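Local coordinates for mannitol dehydrogenase (Helicobacter pylori, PDB 3TWO), which probably catalyses the NADP(H)-dependent interconversion of cinnamyl alcohols and the corresponding aldehydes, as a zinc-containing medium-chain alcohol dehydrogenase, at residues E15-H20 against G130-N135; K111-F114 against L119-F122; T164-L169 against Q300-F305; A183-L188 against E210-D215. All blocks are in the same frame, centred on the assembly; numbering follows the deposited sequence.

Contact 1 (E15-H20 against G130-N135)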
# COMPACT_ATOMS: atom_id res chain seq x y z
N GLU B 15 -0.62 35.62 -6.73
CA GLU B 15 -1.55 36.75 -6.94
C GLU B 15 -2.98 36.45 -6.49
O GLU B 15 -3.25 35.36 -6.07
CB GLU B 15 -1.55 37.15 -8.39
CG GLU B 15 -0.25 37.76 -8.78
CD GLU B 15 -0.25 38.10 -10.23
OE1 GLU B 15 -1.16 38.83 -10.69
OE2 GLU B 15 0.67 37.61 -10.91
N HIS B 16 -3.85 37.45 -6.59
CA HIS B 16 -5.25 37.30 -6.37
C HIS B 16 -5.95 37.02 -7.67
O HIS B 16 -5.46 37.41 -8.72
CB HIS B 16 -5.82 38.59 -5.79
CG HIS B 16 -5.42 38.84 -4.37
ND1 HIS B 16 -4.75 37.90 -3.60
CD2 HIS B 16 -5.61 39.91 -3.56
CE1 HIS B 16 -4.52 38.40 -2.40
NE2 HIS B 16 -5.03 39.62 -2.35
N PHE B 17 -7.12 36.39 -7.58
CA PHE B 17 -8.05 36.12 -8.67
C PHE B 17 -8.62 37.40 -9.23
O PHE B 17 -8.82 38.35 -8.48
CB PHE B 17 -9.15 35.21 -8.14
CG PHE B 17 -8.75 33.73 -8.17
CD1 PHE B 17 -8.03 33.15 -7.11
CD2 PHE B 17 -9.01 32.94 -9.30
CE1 PHE B 17 -7.62 31.82 -7.17
CE2 PHE B 17 -8.61 31.58 -9.33
CZ PHE B 17 -7.89 31.04 -8.26
N LYS B 18 -8.84 37.46 -10.54
CA LYS B 18 -9.44 38.65 -11.16
C LYS B 18 -10.36 38.23 -12.28
O LYS B 18 -10.15 37.17 -12.86
CB LYS B 18 -8.36 39.58 -11.74
CG LYS B 18 -7.34 40.09 -10.70
CD LYS B 18 -6.15 40.95 -11.30
CE LYS B 18 -5.15 40.15 -12.20
NZ LYS B 18 -5.88 39.69 -13.41
N PRO B 19 -11.38 39.06 -12.61
CA PRO B 19 -12.22 38.81 -13.80
C PRO B 19 -11.36 38.66 -15.04
O PRO B 19 -10.46 39.43 -15.25
CB PRO B 19 -13.09 40.10 -13.91
CG PRO B 19 -13.25 40.49 -12.44
CD PRO B 19 -11.85 40.24 -11.84
N HIS B 20 -11.60 37.64 -15.84
CA HIS B 20 -10.76 37.41 -16.99
C HIS B 20 -11.69 37.04 -18.13
O HIS B 20 -12.54 36.13 -17.98
CB HIS B 20 -9.79 36.27 -16.66
CG HIS B 20 -8.87 35.88 -17.78
ND1 HIS B 20 -8.02 36.77 -18.41
CD2 HIS B 20 -8.63 34.67 -18.35
CE1 HIS B 20 -7.33 36.14 -19.34
NE2 HIS B 20 -7.68 34.86 -19.32
N GLY B 130 -11.18 26.08 -16.35
CA GLY B 130 -12.12 25.37 -15.49
C GLY B 130 -13.48 26.00 -15.27
O GLY B 130 -13.99 26.81 -16.11
N GLY B 131 -14.04 25.67 -14.11
CA GLY B 131 -15.41 25.94 -13.80
C GLY B 131 -15.70 27.26 -13.12
O GLY B 131 -16.88 27.61 -13.00
N TYR B 132 -14.66 28.04 -12.72
CA TYR B 132 -14.94 29.41 -12.18
C TYR B 132 -15.26 30.38 -13.32
O TYR B 132 -14.57 31.36 -13.51
CB TYR B 132 -13.78 30.04 -11.36
CG TYR B 132 -13.24 29.29 -10.17
CD1 TYR B 132 -13.90 28.16 -9.62
CD2 TYR B 132 -12.07 29.71 -9.57
CE1 TYR B 132 -13.36 27.46 -8.50
CE2 TYR B 132 -11.54 29.03 -8.39
CZ TYR B 132 -12.17 27.91 -7.89
OH TYR B 132 -11.60 27.22 -6.81
N SER B 133 -16.27 30.07 -14.13
CA SER B 133 -16.50 30.81 -15.37
C SER B 133 -17.97 30.64 -15.74
O SER B 133 -18.68 29.83 -15.11
CB SER B 133 -15.61 30.25 -16.48
OG SER B 133 -15.96 28.91 -16.84
N ASN B 134 -18.42 31.34 -16.79
CA ASN B 134 -19.85 31.38 -17.08
C ASN B 134 -20.30 30.25 -17.99
O ASN B 134 -21.50 30.02 -18.13
CB ASN B 134 -20.29 32.76 -17.63
CG ASN B 134 -19.63 33.12 -18.97
OD1 ASN B 134 -20.14 33.98 -19.73
ND2 ASN B 134 -18.52 32.52 -19.26
N ASN B 135 -19.36 29.57 -18.64
CA ASN B 135 -19.75 28.49 -19.53
C ASN B 135 -18.57 27.56 -19.73
O ASN B 135 -17.45 27.89 -19.32
CB ASN B 135 -20.28 29.05 -20.89
CG ASN B 135 -19.22 29.79 -21.68
OD1 ASN B 135 -18.05 29.39 -21.72
ND2 ASN B 135 -19.64 30.87 -22.38

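Contact 2 (K111-F114 against L119-F122)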
# COMPACT_ATOMS: atom_id res chain seq x y z
N LYS B 111 -3.84 10.54 -22.09
CA LYS B 111 -4.20 11.77 -22.78
C LYS B 111 -5.48 12.39 -22.22
O LYS B 111 -6.18 13.16 -22.91
CB LYS B 111 -4.32 11.52 -24.28
CG LYS B 111 -3.03 10.97 -24.96
CD LYS B 111 -3.33 10.89 -26.46
CE LYS B 111 -2.06 10.84 -27.33
NZ LYS B 111 -1.15 9.66 -27.00
N VAL B 112 -5.76 12.05 -20.96
CA VAL B 112 -6.84 12.67 -20.22
C VAL B 112 -6.64 14.21 -20.26
O VAL B 112 -5.53 14.70 -20.15
CB VAL B 112 -6.93 12.13 -18.72
CG1 VAL B 112 -5.56 12.35 -17.93
CG2 VAL B 112 -8.10 12.77 -18.01
N VAL B 113 -7.72 14.95 -20.47
CA VAL B 113 -7.66 16.40 -20.37
C VAL B 113 -8.41 16.81 -19.11
O VAL B 113 -9.66 16.75 -19.07
CB VAL B 113 -8.29 17.06 -21.61
CG1 VAL B 113 -8.38 18.60 -21.45
CG2 VAL B 113 -7.49 16.62 -22.89
N PHE B 114 -7.65 17.17 -18.06
CA PHE B 114 -8.26 17.67 -16.86
C PHE B 114 -8.86 19.04 -17.14
O PHE B 114 -8.40 19.78 -18.03
CB PHE B 114 -7.25 17.76 -15.72
CG PHE B 114 -6.73 16.42 -15.31
CD1 PHE B 114 -5.38 16.05 -15.58
CD2 PHE B 114 -7.59 15.48 -14.67
CE1 PHE B 114 -4.88 14.78 -15.18
CE2 PHE B 114 -7.10 14.21 -14.28
CZ PHE B 114 -5.74 13.86 -14.53
N LEU B 119 -3.08 21.10 -20.65
CA LEU B 119 -3.14 21.37 -22.09
C LEU B 119 -4.15 20.41 -22.71
O LEU B 119 -4.27 19.25 -22.28
CB LEU B 119 -1.72 21.20 -22.66
CG LEU B 119 -0.59 22.12 -22.14
CD1 LEU B 119 0.70 21.91 -23.03
CD2 LEU B 119 -0.93 23.67 -22.15
N ASP B 120 -4.95 20.91 -23.63
CA ASP B 120 -6.02 20.14 -24.26
C ASP B 120 -5.49 19.60 -25.59
O ASP B 120 -5.66 20.25 -26.62
CB ASP B 120 -7.23 21.06 -24.54
CG ASP B 120 -8.43 20.29 -25.17
OD1 ASP B 120 -8.31 19.09 -25.51
OD2 ASP B 120 -9.52 20.89 -25.30
N SER B 121 -4.91 18.40 -25.58
CA SER B 121 -4.35 17.77 -26.81
C SER B 121 -5.39 17.53 -27.89
O SER B 121 -5.05 17.28 -29.01
CB SER B 121 -3.63 16.45 -26.50
OG SER B 121 -4.56 15.43 -26.12
N PHE B 122 -6.68 17.64 -27.54
CA PHE B 122 -7.74 17.52 -28.55
C PHE B 122 -8.00 18.84 -29.26
O PHE B 122 -8.66 18.84 -30.27
CB PHE B 122 -9.00 16.93 -27.93
CG PHE B 122 -8.77 15.55 -27.43
CD1 PHE B 122 -8.29 15.35 -26.15
CD2 PHE B 122 -8.89 14.45 -28.30
CE1 PHE B 122 -8.00 14.06 -25.69
CE2 PHE B 122 -8.61 13.14 -27.82
CZ PHE B 122 -8.16 12.96 -26.52

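Contact 3 (T164-L169 against Q300-F305). With NDP (NADPH dihydro-nicotinamide-adenine-dinucleotide phosphate), chain F.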
# COMPACT_ATOMS: atom_id res chain seq x y z
N THR B 164 -15.02 11.12 -5.61
CA THR B 164 -13.71 10.78 -5.12
C THR B 164 -13.80 9.96 -3.84
O THR B 164 -12.89 9.15 -3.53
CB THR B 164 -12.82 12.03 -4.89
OG1 THR B 164 -12.62 12.71 -6.15
CG2 THR B 164 -11.43 11.61 -4.33
N THR B 165 -14.91 10.12 -3.11
CA THR B 165 -15.02 9.45 -1.85
C THR B 165 -15.96 8.28 -2.01
O THR B 165 -15.72 7.25 -1.39
CB THR B 165 -15.58 10.38 -0.78
OG1 THR B 165 -16.79 10.93 -1.28
CG2 THR B 165 -14.58 11.55 -0.51
N TYR B 166 -17.00 8.43 -2.84
CA TYR B 166 -17.88 7.32 -3.15
C TYR B 166 -17.05 6.09 -3.69
O TYR B 166 -17.26 4.92 -3.30
CB TYR B 166 -18.87 7.77 -4.22
CG TYR B 166 -19.87 6.72 -4.69
CD1 TYR B 166 -21.04 6.44 -3.94
CD2 TYR B 166 -19.69 6.04 -5.90
CE1 TYR B 166 -22.00 5.49 -4.42
CE2 TYR B 166 -20.62 5.09 -6.37
CZ TYR B 166 -21.77 4.85 -5.63
OH TYR B 166 -22.63 3.90 -6.09
N SER B 167 -16.10 6.40 -4.58
CA SER B 167 -15.44 5.33 -5.34
C SER B 167 -14.70 4.31 -4.42
O SER B 167 -14.88 3.15 -4.56
CB SER B 167 -14.52 5.90 -6.46
OG SER B 167 -13.92 4.83 -7.25
N PRO B 168 -13.84 4.77 -3.50
CA PRO B 168 -13.05 3.77 -2.75
C PRO B 168 -13.91 3.09 -1.70
O PRO B 168 -13.63 1.96 -1.31
CB PRO B 168 -11.97 4.62 -2.05
CG PRO B 168 -12.47 6.05 -2.19
CD PRO B 168 -13.26 6.11 -3.42
N LEU B 169 -14.97 3.78 -1.27
CA LEU B 169 -15.93 3.17 -0.37
C LEU B 169 -16.56 1.91 -1.00
O LEU B 169 -16.65 0.87 -0.32
CB LEU B 169 -17.02 4.19 0.08
CG LEU B 169 -16.62 5.22 1.14
CD1 LEU B 169 -17.69 6.36 1.29
CD2 LEU B 169 -16.30 4.57 2.54
N GLN B 300 -21.64 8.99 -12.94
CA GLN B 300 -23.08 8.96 -13.18
C GLN B 300 -23.79 8.09 -12.12
O GLN B 300 -24.81 8.51 -11.55
CB GLN B 300 -23.43 8.44 -14.59
CG GLN B 300 -24.94 8.54 -14.92
CD GLN B 300 -25.39 9.98 -15.03
OE1 GLN B 300 -24.88 10.71 -15.88
NE2 GLN B 300 -26.32 10.45 -14.11
N GLU B 301 -23.27 6.90 -11.86
CA GLU B 301 -23.87 6.07 -10.85
C GLU B 301 -23.93 6.81 -9.51
O GLU B 301 -24.93 6.77 -8.80
CB GLU B 301 -23.03 4.79 -10.70
CG GLU B 301 -23.48 3.87 -9.54
CD GLU B 301 -22.39 2.80 -9.21
OE1 GLU B 301 -22.06 2.63 -8.00
OE2 GLU B 301 -21.85 2.19 -10.16
N MET B 302 -22.86 7.50 -9.16
CA MET B 302 -22.77 8.20 -7.84
C MET B 302 -23.76 9.37 -7.76
O MET B 302 -24.50 9.54 -6.75
CB MET B 302 -21.31 8.65 -7.55
CG MET B 302 -21.08 9.62 -6.36
SD MET B 302 -21.51 11.35 -6.82
CE MET B 302 -21.94 12.04 -5.30
N VAL B 303 -23.81 10.18 -8.80
CA VAL B 303 -24.80 11.27 -8.80
C VAL B 303 -26.22 10.74 -8.69
O VAL B 303 -27.02 11.25 -7.90
CB VAL B 303 -24.61 12.24 -10.04
CG1 VAL B 303 -25.84 13.19 -10.21
CG2 VAL B 303 -23.27 13.05 -9.86
N ASP B 304 -26.53 9.67 -9.44
CA ASP B 304 -27.88 9.07 -9.39
C ASP B 304 -28.20 8.62 -7.96
O ASP B 304 -29.33 8.84 -7.47
CB ASP B 304 -28.01 7.85 -10.35
CG ASP B 304 -27.94 8.26 -11.84
OD1 ASP B 304 -28.05 9.46 -12.19
OD2 ASP B 304 -27.72 7.38 -12.67
N PHE B 305 -27.22 7.95 -7.32
CA PHE B 305 -27.38 7.40 -5.99
C PHE B 305 -27.65 8.56 -5.01
O PHE B 305 -28.56 8.48 -4.19
CB PHE B 305 -26.07 6.67 -5.58
CG PHE B 305 -26.08 6.11 -4.17
CD1 PHE B 305 -26.75 4.93 -3.87
CD2 PHE B 305 -25.36 6.73 -3.16
CE1 PHE B 305 -26.74 4.38 -2.54
CE2 PHE B 305 -25.31 6.19 -1.84
CZ PHE B 305 -26.02 5.02 -1.54
PA NDP F . -10.71 20.91 2.23
O1A NDP F . -9.77 21.78 2.95
O2A NDP F . -12.28 20.89 2.41
O5B NDP F . -10.70 19.85 3.47
C5B NDP F . -9.41 19.39 4.13
C4B NDP F . -9.74 19.01 5.57
O4B NDP F . -8.67 18.29 6.31
C3B NDP F . -10.07 20.30 6.36
O3B NDP F . -11.31 20.04 7.12
C2B NDP F . -8.85 20.43 7.31
O2B NDP F . -9.33 21.06 8.51
C1B NDP F . -8.53 18.95 7.64
N9A NDP F . -7.09 18.71 7.91
C8A NDP F . -6.06 19.39 7.37
N7A NDP F . -4.95 18.83 7.82
C5A NDP F . -5.26 17.82 8.63
C6A NDP F . -4.52 16.92 9.35
N6A NDP F . -3.14 16.91 9.37
N1A NDP F . -5.20 16.03 10.07
C2A NDP F . -6.51 15.96 10.09
N3A NDP F . -7.24 16.80 9.40
C4A NDP F . -6.63 17.75 8.67
O3 NDP F . -10.11 19.81 1.27
PN NDP F . -10.88 18.95 0.27
O1N NDP F . -11.79 17.99 0.94
O2N NDP F . -11.48 19.72 -0.95
O5D NDP F . -9.69 18.16 -0.38
C5D NDP F . -8.73 17.46 0.55
C4D NDP F . -7.48 16.91 -0.26
O4D NDP F . -8.08 15.99 -1.18
C3D NDP F . -6.70 17.96 -1.10
O3D NDP F . -5.28 17.65 -1.01
C2D NDP F . -7.30 17.73 -2.51
O2D NDP F . -6.38 18.06 -3.48
C1D NDP F . -7.46 16.19 -2.48
N1N NDP F . -8.35 15.65 -3.57
C2N NDP F . -7.94 14.46 -4.21
C3N NDP F . -8.72 13.90 -5.22
C7N NDP F . -8.29 12.57 -5.83
O7N NDP F . -7.54 11.80 -5.21
N7N NDP F . -8.99 12.21 -6.90
C4N NDP F . -9.90 14.56 -5.63
C5N NDP F . -10.34 15.74 -4.96
C6N NDP F . -9.58 16.29 -3.95
P2B NDP F . -8.55 22.18 9.27
O1X NDP F . -9.67 23.36 9.50
O2X NDP F . -7.91 21.62 10.47
O3X NDP F . -7.49 22.79 8.26

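Contact 4 (A183-L188 against E210-D215). With NDP (NADPH dihydro-nicotinamide-adenine-dinucleotide phosphate), chain F.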
# COMPACT_ATOMS: atom_id res chain seq x y z
N ALA B 183 -10.17 10.61 7.69
CA ALA B 183 -9.17 11.56 8.15
C ALA B 183 -9.29 12.88 7.33
O ALA B 183 -9.17 12.87 6.08
CB ALA B 183 -7.77 10.92 8.02
N GLY B 184 -9.51 13.99 8.01
CA GLY B 184 -9.71 15.28 7.35
C GLY B 184 -11.21 15.52 7.16
O GLY B 184 -11.83 14.88 6.33
N PHE B 185 -11.80 16.40 7.95
CA PHE B 185 -13.25 16.52 7.96
C PHE B 185 -13.68 17.77 7.22
O PHE B 185 -14.31 18.66 7.80
CB PHE B 185 -13.78 16.50 9.42
CG PHE B 185 -15.29 16.44 9.56
CD1 PHE B 185 -16.07 15.59 8.75
CD2 PHE B 185 -15.93 17.18 10.58
CE1 PHE B 185 -17.49 15.49 8.94
CE2 PHE B 185 -17.33 17.12 10.74
CZ PHE B 185 -18.11 16.23 9.92
N GLY B 186 -13.34 17.82 5.93
CA GLY B 186 -13.57 19.02 5.11
C GLY B 186 -14.58 18.70 4.01
O GLY B 186 -15.60 18.03 4.25
N GLY B 187 -14.31 19.18 2.81
CA GLY B 187 -15.23 18.90 1.66
C GLY B 187 -15.32 17.42 1.32
O GLY B 187 -16.41 16.85 1.35
N LEU B 188 -14.19 16.78 0.99
CA LEU B 188 -14.21 15.35 0.73
C LEU B 188 -14.62 14.57 2.00
O LEU B 188 -15.47 13.66 1.95
CB LEU B 188 -12.87 14.85 0.17
CG LEU B 188 -12.76 14.91 -1.35
CD1 LEU B 188 -12.81 16.37 -1.87
CD2 LEU B 188 -11.40 14.21 -1.77
N GLU B 210 -12.14 20.39 17.67
CA GLU B 210 -13.51 19.98 17.84
C GLU B 210 -14.51 20.99 17.33
O GLU B 210 -15.70 20.91 17.67
CB GLU B 210 -13.80 19.67 19.31
CG GLU B 210 -12.99 18.47 19.79
CD GLU B 210 -13.56 17.83 21.06
OE1 GLU B 210 -14.26 18.49 21.83
OE2 GLU B 210 -13.31 16.62 21.27
N HIS B 211 -14.05 21.91 16.45
CA HIS B 211 -14.97 22.95 15.96
C HIS B 211 -16.20 22.41 15.23
O HIS B 211 -17.27 23.03 15.28
CB HIS B 211 -14.28 24.07 15.13
CG HIS B 211 -13.19 24.80 15.85
ND1 HIS B 211 -12.19 25.48 15.18
CD2 HIS B 211 -12.90 24.92 17.17
CE1 HIS B 211 -11.34 25.99 16.05
NE2 HIS B 211 -11.75 25.67 17.27
N LYS B 212 -16.07 21.27 14.57
CA LYS B 212 -17.20 20.68 13.83
C LYS B 212 -17.68 19.33 14.40
O LYS B 212 -18.37 18.58 13.73
CB LYS B 212 -16.82 20.55 12.35
CG LYS B 212 -16.38 21.92 11.77
CD LYS B 212 -15.99 21.89 10.28
CE LYS B 212 -14.78 21.03 10.01
NZ LYS B 212 -14.24 21.32 8.61
N LYS B 213 -17.32 19.03 15.64
CA LYS B 213 -17.74 17.77 16.25
C LYS B 213 -19.29 17.60 16.23
O LYS B 213 -19.77 16.54 15.87
CB LYS B 213 -17.21 17.66 17.67
CG LYS B 213 -17.77 16.53 18.44
CD LYS B 213 -16.94 16.21 19.64
CE LYS B 213 -17.41 14.81 20.22
NZ LYS B 213 -16.87 14.70 21.56
N GLN B 214 -20.03 18.64 16.60
CA GLN B 214 -21.50 18.62 16.53
C GLN B 214 -22.01 18.32 15.14
O GLN B 214 -22.97 17.60 15.02
CB GLN B 214 -22.14 19.94 17.01
CG GLN B 214 -22.17 20.09 18.57
CD GLN B 214 -22.68 18.79 19.32
OE1 GLN B 214 -21.91 18.19 20.08
NE2 GLN B 214 -23.93 18.37 19.07
N ASP B 215 -21.40 18.89 14.11
CA ASP B 215 -21.85 18.50 12.75
C ASP B 215 -21.54 17.02 12.49
O ASP B 215 -22.34 16.34 11.87
CB ASP B 215 -21.27 19.36 11.64
CG ASP B 215 -21.31 20.83 11.95
OD1 ASP B 215 -22.29 21.52 11.60
OD2 ASP B 215 -20.36 21.29 12.56
PA NDP F . -10.71 20.91 2.23
O1A NDP F . -9.77 21.78 2.95
O2A NDP F . -12.28 20.89 2.41
O5B NDP F . -10.70 19.85 3.47
C5B NDP F . -9.41 19.39 4.13
C4B NDP F . -9.74 19.01 5.57
O4B NDP F . -8.67 18.29 6.31
C3B NDP F . -10.07 20.30 6.36
O3B NDP F . -11.31 20.04 7.12
C2B NDP F . -8.85 20.43 7.31
O2B NDP F . -9.33 21.06 8.51
C1B NDP F . -8.53 18.95 7.64
N9A NDP F . -7.09 18.71 7.91
C8A NDP F . -6.06 19.39 7.37
N7A NDP F . -4.95 18.83 7.82
C5A NDP F . -5.26 17.82 8.63
C6A NDP F . -4.52 16.92 9.35
N6A NDP F . -3.14 16.91 9.37
N1A NDP F . -5.20 16.03 10.07
C2A NDP F . -6.51 15.96 10.09
N3A NDP F . -7.24 16.80 9.40
C4A NDP F . -6.63 17.75 8.67
O3 NDP F . -10.11 19.81 1.27
PN NDP F . -10.88 18.95 0.27
O1N NDP F . -11.79 17.99 0.94
O2N NDP F . -11.48 19.72 -0.95
O5D NDP F . -9.69 18.16 -0.38
C5D NDP F . -8.73 17.46 0.55
C4D NDP F . -7.48 16.91 -0.26
O4D NDP F . -8.08 15.99 -1.18
C3D NDP F . -6.70 17.96 -1.10
O3D NDP F . -5.28 17.65 -1.01
C2D NDP F . -7.30 17.73 -2.51
O2D NDP F . -6.38 18.06 -3.48
C1D NDP F . -7.46 16.19 -2.48
N1N NDP F . -8.35 15.65 -3.57
C2N NDP F . -7.94 14.46 -4.21
C3N NDP F . -8.72 13.90 -5.22
C7N NDP F . -8.29 12.57 -5.83
O7N NDP F . -7.54 11.80 -5.21
N7N NDP F . -8.99 12.21 -6.90
C4N NDP F . -9.90 14.56 -5.63
C5N NDP F . -10.34 15.74 -4.96
C6N NDP F . -9.58 16.29 -3.95
P2B NDP F . -8.55 22.18 9.27
O1X NDP F . -9.67 23.36 9.50
O2X NDP F . -7.91 21.62 10.47
O3X NDP F . -7.49 22.79 8.26

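Contact 1 (E15-H20 against G130-N135)
Phe17 and Tyr132 meet ring against ring, and this pair carries the whole contact between 15-20 and 130-135. The two side chains run at roughly a right angle to each other. Their ring planes are inclined by 57°, with the centroids 5.9 Å apart. Phe17 CE2 does the touching: it lies in the plane of the tyrosine ring, at its edge, 3.9 Å from Tyr132 CD2. Tyr132 is the centre of an inverse gamma turn, and its CG lies opposite the carbonyl carbon (chi1 -56°), which sends the ring towards Phe17. Around the pair, Tyr327 and Ile323 of helix 323-331 contribute to the packing, Tyr327 meeting Phe17 edge-to-face and also hydrogen-bonding the hydroxyl of Tyr132. The contact thus joins the approach to strand 18-24 with the loop leading into strand 135-139 of the GroES-like domain. No hydrogen bond crosses between the segments and only 70 Å² is buried, which implies a small, purely apolar contact; the one polar group on the two rings, the tyrosine hydroxyl, finds its partner on helix 323-331 instead.

Contact 2 (K111-F114 against L119-F122)
Val113 turns CG1 opposite its backbone N (chi1 174°), which leaves CG2 opposite the carbonyl carbon, and with this setting both methyls meet the 119-122 segment. Val113 CG1 packs 4.0 Å from Asp120 CA, while Val113 CG2 reaches further along, to 3.6 Å from Phe122 CD1. On the other segment, Phe122 has CG opposite its carbonyl carbon, and the ring presents an edge rather than a face: Val113 CG2 lies close to the ring plane. The backbone O of Lys111 reaches the same edge, 3.4 Å from Phe122 CE1.

The two short, weakly bonded strands 113-114 and 119-120 lie side by side in the GroES-like domain without pairing. No hydrogen bond links them; each belongs to a different two-stranded antiparallel sheet, 113-114 with 91-93 and 119-120 with 126-127. Four residues join the two segments, shortly after Cys109, the last ligand of the zinc held by Cys95, Cys98, Cys101 and Cys109.

Asp120 shapes the second segment. Asp120 OD1 accepts from Phe122 N at 3.0 Å, an Asx turn in which the donor comes from above the carboxylate, 39° out of its plane, with the N-H...O angle a bent 136°. The other oxygen, OD2, bonds His123 ND1, so both carboxylate oxygens are engaged. Asp120 OD1 also lies 3.7 Å from Val113 CG2, placing the turn directly against the valine methyl.

Contact 3 (T164-L169 against Q300-F305)
The ring of Tyr166 has Met302 CB over one face and Glu301 OE1 at its edge, close to the ring plane. Phe305 meets it obliquely, with the two ring centroids 5.7 Å apart. This is a nearly perpendicular helix-helix crossing, helix 158-171 against helix 296-308, whose short segments cross at 102° with axes 10.2 Å apart; between 164-169 and 300-305 one tyrosine meets all three partners. The methionine contact is a CH-pi interaction: Met302 CB stands 3.8 Å from the Tyr166 centroid, 22° off the ring normal. Met302 CG lies against the CB-CG root of the tyrosine, and Met302 also touches Leu158 and Ile163 of the first helix. Phe305 approaches through CD2, 3.8 Å from Tyr166 CE1. With CG opposite the backbone N, the tyrosine ring extends across to the second helix. Tyr195 of helix 187-198 also meets Tyr166, edge-to-face.

Glu301 runs extended to the phenol, its carboxylate turned 78° from the ring plane. Tyr166 OH donates to Glu301 OE1; the modelled 2.4 Å between these two oxygens is unusually short, so the exact length is doubtful. Two residues before Tyr166 on the same helix, Thr164 faces the bound NADPH, with Thr164 OG1 3.3 Å from NDP C4N of the nicotinamide.

Contact 4 (A183-L188 against E210-D215)
This is a lysine hydrogen bond beside a ring edge that meets a backbone carbonyl and the lysine's own CB, and it sits at the coenzyme end of the nucleotide-binding domain, where the turn after strand 179-183 meets the turn entering helix 213-218. Lys212 NZ donates to Phe185 O at 2.8 Å. The approach is off-plane: the C=O...N angle is 144° and the ammonium nitrogen is tilted 31° from the carbonyl plane. The lysine chain bends at its third torsion to bring NZ round to that oxygen, while Lys212 CB packs 3.8 Å from Phe185 CE2. At the edge of the phenylalanine ring, close to its plane, lies the backbone O of Lys212, 3.5 Å from Phe185 CE2. The stronger partner of the ammonium is Lys336 O, so the group is shared between that carbonyl and Phe185 O; Phe337 meets the Phe185 ring edge-to-face.

The 183-188 segment is the glycine-rich turn of a Rossmann fold, with Gly184 and Gly186 in the GxGxxG pattern between strand and helix. Gly187 N and Leu188 N, in the first turn of helix 187-198, point at the pyrophosphate: Gly187 N bonds NDP O2A at 2.7 Å and Leu188 N bonds NDP O1N at 2.7 Å, both nearly straight. The start of a helix would be expected to favour the phosphate charge there. Gly186 CA lies 3.2 Å from NDP O3B. Lys212 NZ also comes within 3.5 Å of NDP O3B, a ribose hydroxyl oxygen, which places the ammonium group beside the adenosine ribose as well as the Phe185 carbonyl.

How the contacts relate
Contacts 1 and 2 come first along the chain, with 111-114 and 119-122 falling between the two segments of contact 1; their centres are 20 Å apart. Both involve the GroES-like part. Contacts 3 and 4 follow, contact 4 lying in sequence between the halves of contact 3, with centres again 20 Å apart. These two touch directly where helices 158-171 and 187-198 meet beside the coenzyme, Thr164 CG2 packing on Leu188 CD2, and both reach the NADPH: contact 3 at the nicotinamide, contact 4, from the Rossmann side, at the pyrophosphate and adenosine ribose. Contacts 2 and 4, 34 Å apart, lie on opposite sides of the chain's centre, as do contacts 1 and 3.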